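Local coordinates for protein 433aa long hypothetical phosphoribosylglycinamide formyl transferase (Pyrococcus horikoshii, PDB 2DWC) that is of unknown function but belongs to the ATP-grasp family, with a PurT-type C-terminal region, and binds adenosine-5'-diphosphate, at residues T345-A350 with G384-I389; P357-L362 with I411-R416. All coordinates share one frame; numbering follows the deposited sequence.

Overall arrangement
Interactions 1 and 2 lie next to each other and touch in the C-terminal part of the chain, their centres 12 Å apart. Interaction 1 belongs to the large mixed sheet, and interaction 2 to a small antiparallel sheet beside it. Their apolar side chains pack against each other. Ile-348 CD1 is 3.8 Å from Ile-411 CD1, and Ile-348 CG2 is 3.8 Å from Leu-413 CD2. Leu-387 also touches Phe-359 and Leu-413. In interaction 1, the side chain of Arg-386 comes to about 11 Å from the bound adenosine-5'-diphosphate. Interaction 2 lies farther out, its centre about 26 Å from the chain centre, and borders the second subunit.

Interaction 1. Residues T345-A350 with G384-I389; sequences THVIKA and GRRLGI. With SO4 (sulfate ion), chain F.
Val-347 and Arg-386 carry the face of this strand pair that also bears Lys-349 and Ile-389. The two side chains cross at about a right angle. Val-347 CG1 lies 3.5 Å from Arg-386 NE and meets the guanidinium obliquely. CG of Arg-386 is anti to the backbone N (chi1 -166°), and a turn about the CG-CD bond (chi3 -66°) takes CD and NE across Val-347 CG1. NE is buried here and has no polar partner in the model. The guanidinium's other nitrogens are held by Asp-241 and Asp-298. Lys-349 bends too, and Lys-349 CD lies 4.0 Å from Gly-384 O.

On the opposite face Ile-348 lies over Gly-388, with Ile-348 CD1 3.7 Å from Ile-389 C. Gly-388 presents no side chain there, and the isoleucine rests on bare backbone.

Antiparallel strands 343-349 and 386-393 of the large mixed sheet are joined here through a classic beta bulge. Leu-387 and Gly-388 both face Ile-348, and Ile-348 O accepts from both backbone nitrogens. Leu-387 N is 2.9 Å from Ile-348 O and nearly along the C=O axis. Gly-388 N is 3.3 Å from Ile-348 O and uses an in-plane lone pair. The bulge shifts the register by one residue, which pairs Lys-349 with Arg-386. Past it, Ala-350 CB meets Leu-387 CD1 at 3.8 Å. Ala-350 N binds Arg-385 O, and Gly-384 N binds Ala-350 O.

The side chain of Arg-385 sets off away from the partner strand at CB. A sulfate ion sits at its guanidinium edge. Arg-385 NE is 2.9 Å from sulfate O4, and NH2 bonds O3. Lys-378 and Tyr-382 also bind this ion, and Arg-385 NH1 is bonded to Glu-380 O.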
ATOM      1  N   THR B 345      -7.485  13.418  -5.912  1.00 20.82           N
ATOM      2  CA  THR B 345      -8.076  12.223  -6.520  1.00 17.81           C
ATOM      3  C   THR B 345      -9.197  12.652  -7.448  1.00 22.60           C
ATOM      4  O   THR B 345      -9.716  13.767  -7.346  1.00 22.79           O
ATOM      5  CB  THR B 345      -8.741  11.277  -5.497  1.00 27.87           C
ATOM      6  OG1 THR B 345      -9.934  11.900  -4.984  1.00 25.15           O
ATOM      7  CG2 THR B 345      -7.794  10.931  -4.367  1.00 25.06           C
ATOM      8  N   HIS B 346      -9.538  11.786  -8.395  1.00 19.57           N
ATOM      9  CA  HIS B 346     -10.701  11.998  -9.229  1.00 21.91           C
ATOM     10  C   HIS B 346     -11.291  10.594  -9.438  1.00 19.67           C
ATOM     11  O   HIS B 346     -10.558   9.641  -9.738  1.00 19.57           O
ATOM     12  CB  HIS B 346     -10.345  12.643 -10.571  1.00 22.86           C
ATOM     13  CG  HIS B 346     -11.550  13.148 -11.300  1.00 24.31           C
ATOM     14  ND1 HIS B 346     -12.474  12.302 -11.885  1.00 26.22           N
ATOM     15  CD2 HIS B 346     -12.043  14.407 -11.448  1.00 25.55           C
ATOM     16  CE1 HIS B 346     -13.485  13.016 -12.356  1.00 30.31           C
ATOM     17  NE2 HIS B 346     -13.251  14.292 -12.100  1.00 30.71           N
ATOM     18  N   VAL B 347     -12.594  10.453  -9.231  1.00 20.66           N
ATOM     19  CA  VAL B 347     -13.220   9.140  -9.395  1.00 18.39           C
ATOM     20  C   VAL B 347     -13.253   8.642 -10.825  1.00 21.27           C
ATOM     21  O   VAL B 347     -13.136   9.417 -11.782  1.00 21.41           O
ATOM     22  CB  VAL B 347     -14.684   9.159  -8.845  1.00 23.27           C
ATOM     23  CG1 VAL B 347     -14.666   9.644  -7.394  1.00 23.11           C
ATOM     24  CG2 VAL B 347     -15.577  10.074  -9.711  1.00 25.28           C
ATOM     25  N   ILE B 348     -13.355   7.313 -10.948  1.00 20.05           N
ATOM     26  CA  ILE B 348     -13.495   6.631 -12.236  1.00 19.40           C
ATOM     27  C   ILE B 348     -14.823   5.910 -12.022  1.00 23.95           C
ATOM     28  O   ILE B 348     -14.912   4.934 -11.255  1.00 19.40           O
ATOM     29  CB  ILE B 348     -12.352   5.628 -12.475  1.00 18.08           C
ATOM     30  CG1 ILE B 348     -11.004   6.398 -12.591  1.00 20.01           C
ATOM     31  CG2 ILE B 348     -12.618   4.868 -13.759  1.00 20.46           C
ATOM     32  CD1 ILE B 348      -9.775   5.469 -12.593  1.00 19.18           C
ATOM     33  N   LYS B 349     -15.876   6.429 -12.660  1.00 24.67           N
ATOM     34  CA  LYS B 349     -17.223   5.871 -12.461  1.00 30.84           C
ATOM     35  C   LYS B 349     -17.776   5.206 -13.692  1.00 28.35           C
ATOM     36  O   LYS B 349     -17.518   5.651 -14.804  1.00 26.87           O
ATOM     37  CB  LYS B 349     -18.209   6.964 -12.031  1.00 33.62           C
ATOM     38  CG  LYS B 349     -17.766   7.794 -10.849  1.00 50.32           C
ATOM     39  CD  LYS B 349     -18.965   8.401 -10.126  1.00 51.67           C
ATOM     40  CE  LYS B 349     -19.965   9.001 -11.114  1.00 52.24           C
ATOM     41  NZ  LYS B 349     -21.261   9.297 -10.430  1.00 58.68           N
ATOM     42  N   ALA B 350     -18.564   4.148 -13.491  1.00 25.10           N
ATOM     43  CA  ALA B 350     -19.121   3.432 -14.632  1.00 28.85           C
ATOM     44  C   ALA B 350     -20.301   4.196 -15.189  1.00 31.64           C
ATOM     45  O   ALA B 350     -21.107   4.738 -14.426  1.00 29.97           O
ATOM     46  CB  ALA B 350     -19.584   2.016 -14.208  1.00 30.39           C
ATOM     47  N   GLY B 384     -23.197   4.598 -12.519  1.00 31.79           N
ATOM     48  CA  GLY B 384     -22.870   5.419 -11.373  1.00 32.90           C
ATOM     49  C   GLY B 384     -21.960   4.723 -10.362  1.00 37.82           C
ATOM     50  O   GLY B 384     -21.521   5.353  -9.413  1.00 35.10           O
ATOM     51  N   ARG B 385     -21.677   3.433 -10.532  1.00 34.71           N
ATOM     52  CA  ARG B 385     -20.818   2.762  -9.534  1.00 35.79           C
ATOM     53  C   ARG B 385     -19.368   3.251  -9.640  1.00 27.97           C
ATOM     54  O   ARG B 385     -18.839   3.363 -10.731  1.00 23.74           O
ATOM     55  CB  ARG B 385     -20.840   1.235  -9.728  1.00 29.27           C
ATOM     56  CG  ARG B 385     -20.225   0.436  -8.549  1.00 28.08           C
ATOM     57  CD  ARG B 385     -20.325  -1.090  -8.722  1.00 23.89           C
ATOM     58  NE  ARG B 385     -20.484  -1.657  -7.372  1.00 31.41           N
ATOM     59  CZ  ARG B 385     -20.683  -2.941  -7.107  1.00 32.55           C
ATOM     60  NH1 ARG B 385     -20.743  -3.828  -8.099  1.00 35.17           N
ATOM     61  NH2 ARG B 385     -20.846  -3.332  -5.845  1.00 32.28           N
ATOM     62  N   ARG B 386     -18.722   3.525  -8.506  1.00 26.56           N
ATOM     63  CA  ARG B 386     -17.331   3.959  -8.557  1.00 22.82           C
ATOM     64  C   ARG B 386     -16.478   2.698  -8.694  1.00 18.72           C
ATOM     65  O   ARG B 386     -16.518   1.824  -7.812  1.00 19.37           O
ATOM     66  CB  ARG B 386     -16.946   4.638  -7.255  1.00 21.83           C
ATOM     67  CG  ARG B 386     -15.657   5.385  -7.358  1.00 29.23           C
ATOM     68  CD  ARG B 386     -15.406   6.086  -6.014  1.00 39.86           C
ATOM     69  NE  ARG B 386     -16.413   7.122  -5.782  1.00 40.59           N
ATOM     70  CZ  ARG B 386     -16.944   7.407  -4.594  1.00 49.82           C
ATOM     71  NH1 ARG B 386     -16.577   6.733  -3.513  1.00 43.34           N
ATOM     72  NH2 ARG B 386     -17.840   8.382  -4.488  1.00 52.05           N
ATOM     73  N   LEU B 387     -15.711   2.620  -9.777  1.00 16.78           N
ATOM     74  CA  LEU B 387     -14.865   1.450 -10.050  1.00 14.82           C
ATOM     75  C   LEU B 387     -13.397   1.674  -9.753  1.00 14.55           C
ATOM     76  O   LEU B 387     -12.607   0.703  -9.708  1.00 15.38           O
ATOM     77  CB  LEU B 387     -15.032   1.019 -11.517  1.00 17.81           C
ATOM     78  CG  LEU B 387     -16.462   0.592 -11.852  1.00 22.60           C
ATOM     79  CD1 LEU B 387     -16.464  -0.019 -13.288  1.00 27.21           C
ATOM     80  CD2 LEU B 387     -16.962  -0.442 -10.804  1.00 17.76           C
ATOM     81  N   GLY B 388     -12.997   2.936  -9.549  1.00 17.80           N
ATOM     82  CA  GLY B 388     -11.588   3.175  -9.238  1.00 18.96           C
ATOM     83  C   GLY B 388     -11.339   4.648  -9.017  1.00 18.40           C
ATOM     84  O   GLY B 388     -12.299   5.427  -8.953  1.00 17.84           O
ATOM     85  N   ILE B 389     -10.076   5.032  -8.871  1.00 16.84           N
ATOM     86  CA  ILE B 389      -9.744   6.456  -8.731  1.00 16.91           C
ATOM     87  C   ILE B 389      -8.411   6.749  -9.395  1.00 18.52           C
ATOM     88  O   ILE B 389      -7.544   5.879  -9.485  1.00 17.49           O
ATOM     89  CB  ILE B 389      -9.538   6.944  -7.250  1.00 17.62           C
ATOM     90  CG1 ILE B 389      -8.584   5.979  -6.503  1.00 19.65           C
ATOM     91  CG2 ILE B 389     -10.875   7.162  -6.568  1.00 24.28           C
ATOM     92  CD1 ILE B 389      -7.995   6.604  -5.245  1.00 27.86           C
TER
HETATM   93  S   SO4 F 601     -21.037  -0.128  -4.081  1.00 39.75           S
HETATM   94  O1  SO4 F 601     -22.300   0.252  -4.795  1.00 59.54           O
HETATM   95  O2  SO4 F 601     -20.851   0.797  -2.914  1.00 47.80           O
HETATM   96  O3  SO4 F 601     -21.147  -1.546  -3.603  1.00 44.14           O
HETATM   97  O4  SO4 F 601     -19.883  -0.010  -5.031  1.00 37.08           O

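Interaction 2. Residues P357-L362 with I411-R416; sequences PRFRGL and IELRTR. With SO4 (sulfate ion), chain G.
Phe-359 and Leu-413 form the tight side of this strand pair. Leu-413 CD2 comes to the edge of the phenyl ring, 3.3 Å from Phe-359 CD2. Ile-411 CG2 is also near the ring plane and lies 4.1 Å from Phe-359 CB. Leu-387, Leu-375 and Ile-348 of the large sheet pack against this apolar face.

The other face is polar and more open to solvent, and its four long side chains are partly exposed. Arg-358 and Arg-414 run side by side in the same direction. Their guanidinium planes are 7° apart, with centres 4.1 Å apart. Arg-358 CD sits over the centre of the Arg-414 group, while Arg-414 NH2 lies over the rim of the Arg-358 group. A sulfate ion probably offsets some of the charge in this stack. Its O3 lies at the edge of the Arg-414 guanidinium, in its plane, and takes bonds from NE and NH2. Next along, Arg-360 grips Glu-412 side-on. Arg-360 NE and NH2 both donate to Glu-412 OE1 in the guanidinium plane, and Arg-360 NH2 is 2.8 Å from it. The extended arginine chain (chi2 176°, chi3 -177°) carries them there. Trp-420 forms a cation-pi contact with Arg-360 and bonds the sulfate.

The backbones make four hydrogen bonds, two for each hydrogen-bonded pair. This is a regular antiparallel ladder, and Phe-359 and Arg-360 extend its sheet across the dimer interface to a strand of the second subunit.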
ATOM      1  N   PRO B 357     -15.914  -5.884 -15.556  1.00 17.78           N
ATOM      2  CA  PRO B 357     -15.488  -4.588 -16.126  1.00 14.80           C
ATOM      3  C   PRO B 357     -14.077  -4.609 -16.683  1.00 17.72           C
ATOM      4  O   PRO B 357     -13.212  -5.428 -16.244  1.00 18.66           O
ATOM      5  CB  PRO B 357     -15.595  -3.619 -14.929  1.00 14.90           C
ATOM      6  CG  PRO B 357     -16.664  -4.303 -14.010  1.00 19.46           C
ATOM      7  CD  PRO B 357     -16.268  -5.772 -14.123  1.00 18.54           C
ATOM      8  N   ARG B 358     -13.810  -3.748 -17.681  1.00 14.75           N
ATOM      9  CA  ARG B 358     -12.457  -3.675 -18.214  1.00 16.07           C
ATOM     10  C   ARG B 358     -12.223  -2.178 -18.476  1.00 18.67           C
ATOM     11  O   ARG B 358     -13.177  -1.394 -18.704  1.00 20.12           O
ATOM     12  CB  ARG B 358     -12.244  -4.547 -19.475  1.00 25.61           C
ATOM     13  CG  ARG B 358     -13.244  -4.556 -20.520  1.00 35.67           C
ATOM     14  CD  ARG B 358     -12.709  -5.515 -21.613  1.00 32.71           C
ATOM     15  NE  ARG B 358     -12.986  -6.919 -21.331  1.00 25.73           N
ATOM     16  CZ  ARG B 358     -12.339  -7.952 -21.883  1.00 26.66           C
ATOM     17  NH1 ARG B 358     -11.346  -7.748 -22.752  1.00 25.87           N
ATOM     18  NH2 ARG B 358     -12.688  -9.204 -21.597  1.00 25.62           N
ATOM     19  N   PHE B 359     -10.966  -1.788 -18.377  1.00 17.21           N
ATOM     20  CA  PHE B 359     -10.599  -0.382 -18.464  1.00 16.81           C
ATOM     21  C   PHE B 359      -9.578  -0.194 -19.542  1.00 19.89           C
ATOM     22  O   PHE B 359      -8.590  -0.933 -19.589  1.00 18.39           O
ATOM     23  CB  PHE B 359      -9.963   0.027 -17.132  1.00 16.92           C
ATOM     24  CG  PHE B 359     -10.791  -0.291 -15.936  1.00 18.91           C
ATOM     25  CD1 PHE B 359     -10.712  -1.542 -15.312  1.00 15.68           C
ATOM     26  CD2 PHE B 359     -11.709   0.647 -15.460  1.00 22.01           C
ATOM     27  CE1 PHE B 359     -11.541  -1.841 -14.237  1.00 17.63           C
ATOM     28  CE2 PHE B 359     -12.545   0.340 -14.385  1.00 22.48           C
ATOM     29  CZ  PHE B 359     -12.444  -0.933 -13.780  1.00 18.07           C
ATOM     30  N   ARG B 360      -9.762   0.789 -20.417  1.00 15.96           N
ATOM     31  CA  ARG B 360      -8.707   0.998 -21.412  1.00 17.33           C
ATOM     32  C   ARG B 360      -8.270   2.451 -21.404  1.00 16.61           C
ATOM     33  O   ARG B 360      -8.834   3.273 -20.710  1.00 19.25           O
ATOM     34  CB  ARG B 360      -9.127   0.566 -22.822  1.00 19.30           C
ATOM     35  CG  ARG B 360     -10.178   1.452 -23.457  1.00 28.78           C
ATOM     36  CD  ARG B 360     -10.432   0.974 -24.899  1.00 44.33           C
ATOM     37  NE  ARG B 360     -11.397   1.859 -25.546  1.00 34.32           N
ATOM     38  CZ  ARG B 360     -11.962   1.644 -26.735  1.00 43.53           C
ATOM     39  NH1 ARG B 360     -11.671   0.552 -27.455  1.00 32.30           N
ATOM     40  NH2 ARG B 360     -12.839   2.534 -27.196  1.00 34.97           N
ATOM     41  N   GLY B 361      -7.267   2.748 -22.207  1.00 18.50           N
ATOM     42  CA  GLY B 361      -6.710   4.102 -22.200  1.00 16.84           C
ATOM     43  C   GLY B 361      -5.494   4.166 -21.300  1.00 21.18           C
ATOM     44  O   GLY B 361      -4.937   5.256 -21.065  1.00 18.64           O
ATOM     45  N   LEU B 362      -5.002   2.996 -20.837  1.00 16.23           N
ATOM     46  CA  LEU B 362      -3.873   2.968 -19.900  1.00 15.44           C
ATOM     47  C   LEU B 362      -2.518   3.372 -20.442  1.00 17.09           C
ATOM     48  O   LEU B 362      -1.671   3.808 -19.680  1.00 18.65           O
ATOM     49  CB  LEU B 362      -3.757   1.553 -19.213  1.00 16.33           C
ATOM     50  CG  LEU B 362      -5.071   1.136 -18.541  1.00 19.57           C
ATOM     51  CD1 LEU B 362      -4.919  -0.327 -17.978  1.00 18.14           C
ATOM     52  CD2 LEU B 362      -5.438   2.140 -17.414  1.00 18.27           C
ATOM     53  N   ILE B 411      -9.405   7.391 -19.115  1.00 21.62           N
ATOM     54  CA  ILE B 411      -9.814   5.991 -19.016  1.00 20.61           C
ATOM     55  C   ILE B 411     -11.238   5.728 -19.504  1.00 22.33           C
ATOM     56  O   ILE B 411     -12.171   6.465 -19.158  1.00 25.56           O
ATOM     57  CB  ILE B 411      -9.613   5.512 -17.558  1.00 24.89           C
ATOM     58  CG1 ILE B 411      -8.091   5.506 -17.256  1.00 24.94           C
ATOM     59  CG2 ILE B 411     -10.220   4.090 -17.367  1.00 22.14           C
ATOM     60  CD1 ILE B 411      -7.797   5.460 -15.810  1.00 38.07           C
ATOM     61  N   GLU B 412     -11.400   4.722 -20.363  1.00 19.19           N
ATOM     62  CA  GLU B 412     -12.734   4.340 -20.850  1.00 19.37           C
ATOM     63  C   GLU B 412     -13.027   2.970 -20.265  1.00 23.93           C
ATOM     64  O   GLU B 412     -12.100   2.178 -20.029  1.00 21.11           O
ATOM     65  CB  GLU B 412     -12.758   4.225 -22.385  1.00 25.22           C
ATOM     66  CG  GLU B 412     -12.521   5.581 -23.053  1.00 30.23           C
ATOM     67  CD  GLU B 412     -12.838   5.540 -24.518  1.00 40.63           C
ATOM     68  OE1 GLU B 412     -12.740   4.447 -25.106  1.00 33.94           O
ATOM     69  OE2 GLU B 412     -13.176   6.605 -25.080  1.00 47.20           O
ATOM     70  N   LEU B 413     -14.301   2.692 -20.053  1.00 19.90           N
ATOM     71  CA  LEU B 413     -14.701   1.411 -19.456  1.00 25.76           C
ATOM     72  C   LEU B 413     -15.793   0.697 -20.214  1.00 27.22           C
ATOM     73  O   LEU B 413     -16.618   1.331 -20.894  1.00 22.36           O
ATOM     74  CB  LEU B 413     -15.240   1.629 -18.020  1.00 34.85           C
ATOM     75  CG  LEU B 413     -14.923   2.905 -17.247  1.00 46.23           C
ATOM     76  CD1 LEU B 413     -15.666   2.918 -15.916  1.00 42.70           C
ATOM     77  CD2 LEU B 413     -13.431   2.986 -17.005  1.00 47.32           C
ATOM     78  N   ARG B 414     -15.811  -0.630 -20.109  1.00 19.85           N
ATOM     79  CA  ARG B 414     -16.916  -1.372 -20.696  1.00 22.87           C
ATOM     80  C   ARG B 414     -17.118  -2.602 -19.843  1.00 26.93           C
ATOM     81  O   ARG B 414     -16.319  -2.871 -18.939  1.00 20.93           O
ATOM     82  CB  ARG B 414     -16.653  -1.787 -22.144  1.00 24.43           C
ATOM     83  CG  ARG B 414     -15.705  -2.993 -22.365  1.00 23.22           C
ATOM     84  CD  ARG B 414     -15.979  -3.513 -23.806  1.00 25.02           C
ATOM     85  NE  ARG B 414     -15.080  -4.579 -24.275  1.00 27.48           N
ATOM     86  CZ  ARG B 414     -15.222  -5.872 -24.001  1.00 38.43           C
ATOM     87  NH1 ARG B 414     -16.228  -6.290 -23.234  1.00 30.44           N
ATOM     88  NH2 ARG B 414     -14.383  -6.761 -24.535  1.00 31.36           N
ATOM     89  N   THR B 415     -18.208  -3.323 -20.082  1.00 21.41           N
ATOM     90  CA  THR B 415     -18.429  -4.562 -19.334  1.00 18.83           C
ATOM     91  C   THR B 415     -18.571  -5.659 -20.365  1.00 25.38           C
ATOM     92  O   THR B 415     -18.453  -5.422 -21.565  1.00 24.30           O
ATOM     93  CB  THR B 415     -19.663  -4.486 -18.446  1.00 25.28           C
ATOM     94  OG1 THR B 415     -20.814  -4.243 -19.258  1.00 27.46           O
ATOM     95  CG2 THR B 415     -19.522  -3.324 -17.455  1.00 22.48           C
ATOM     96  N   ARG B 416     -18.853  -6.865 -19.900  1.00 20.47           N
ATOM     97  CA  ARG B 416     -18.926  -8.028 -20.754  1.00 26.83           C
ATOM     98  C   ARG B 416     -19.968  -7.858 -21.840  1.00 33.13           C
ATOM     99  O   ARG B 416     -19.785  -8.327 -22.972  1.00 40.36           O
ATOM    100  CB  ARG B 416     -19.263  -9.226 -19.838  1.00 29.26           C
ATOM    101  CG  ARG B 416     -19.395 -10.508 -20.423  1.00 46.15           C
ATOM    102  CD  ARG B 416     -19.366 -11.567 -19.313  1.00 25.68           C
ATOM    103  NE  ARG B 416     -18.382 -12.506 -19.804  1.00 31.77           N
ATOM    104  CZ  ARG B 416     -18.492 -13.141 -20.967  1.00 27.12           C
ATOM    105  NH1 ARG B 416     -19.572 -12.958 -21.735  1.00 28.23           N
ATOM    106  NH2 ARG B 416     -17.484 -13.869 -21.407  1.00 33.28           N
TER
HETATM  107  S   SO4 G 603     -12.445  -4.899 -27.329  1.00 44.81           S
HETATM  108  O1  SO4 G 603     -13.620  -5.623 -27.915  1.00 54.54           O
HETATM  109  O2  SO4 G 603     -12.466  -3.464 -27.767  1.00 55.17           O
HETATM  110  O3  SO4 G 603     -12.509  -4.971 -25.831  1.00 54.14           O
HETATM  111  O4  SO4 G 603     -11.174  -5.547 -27.791  1.00 59.94           O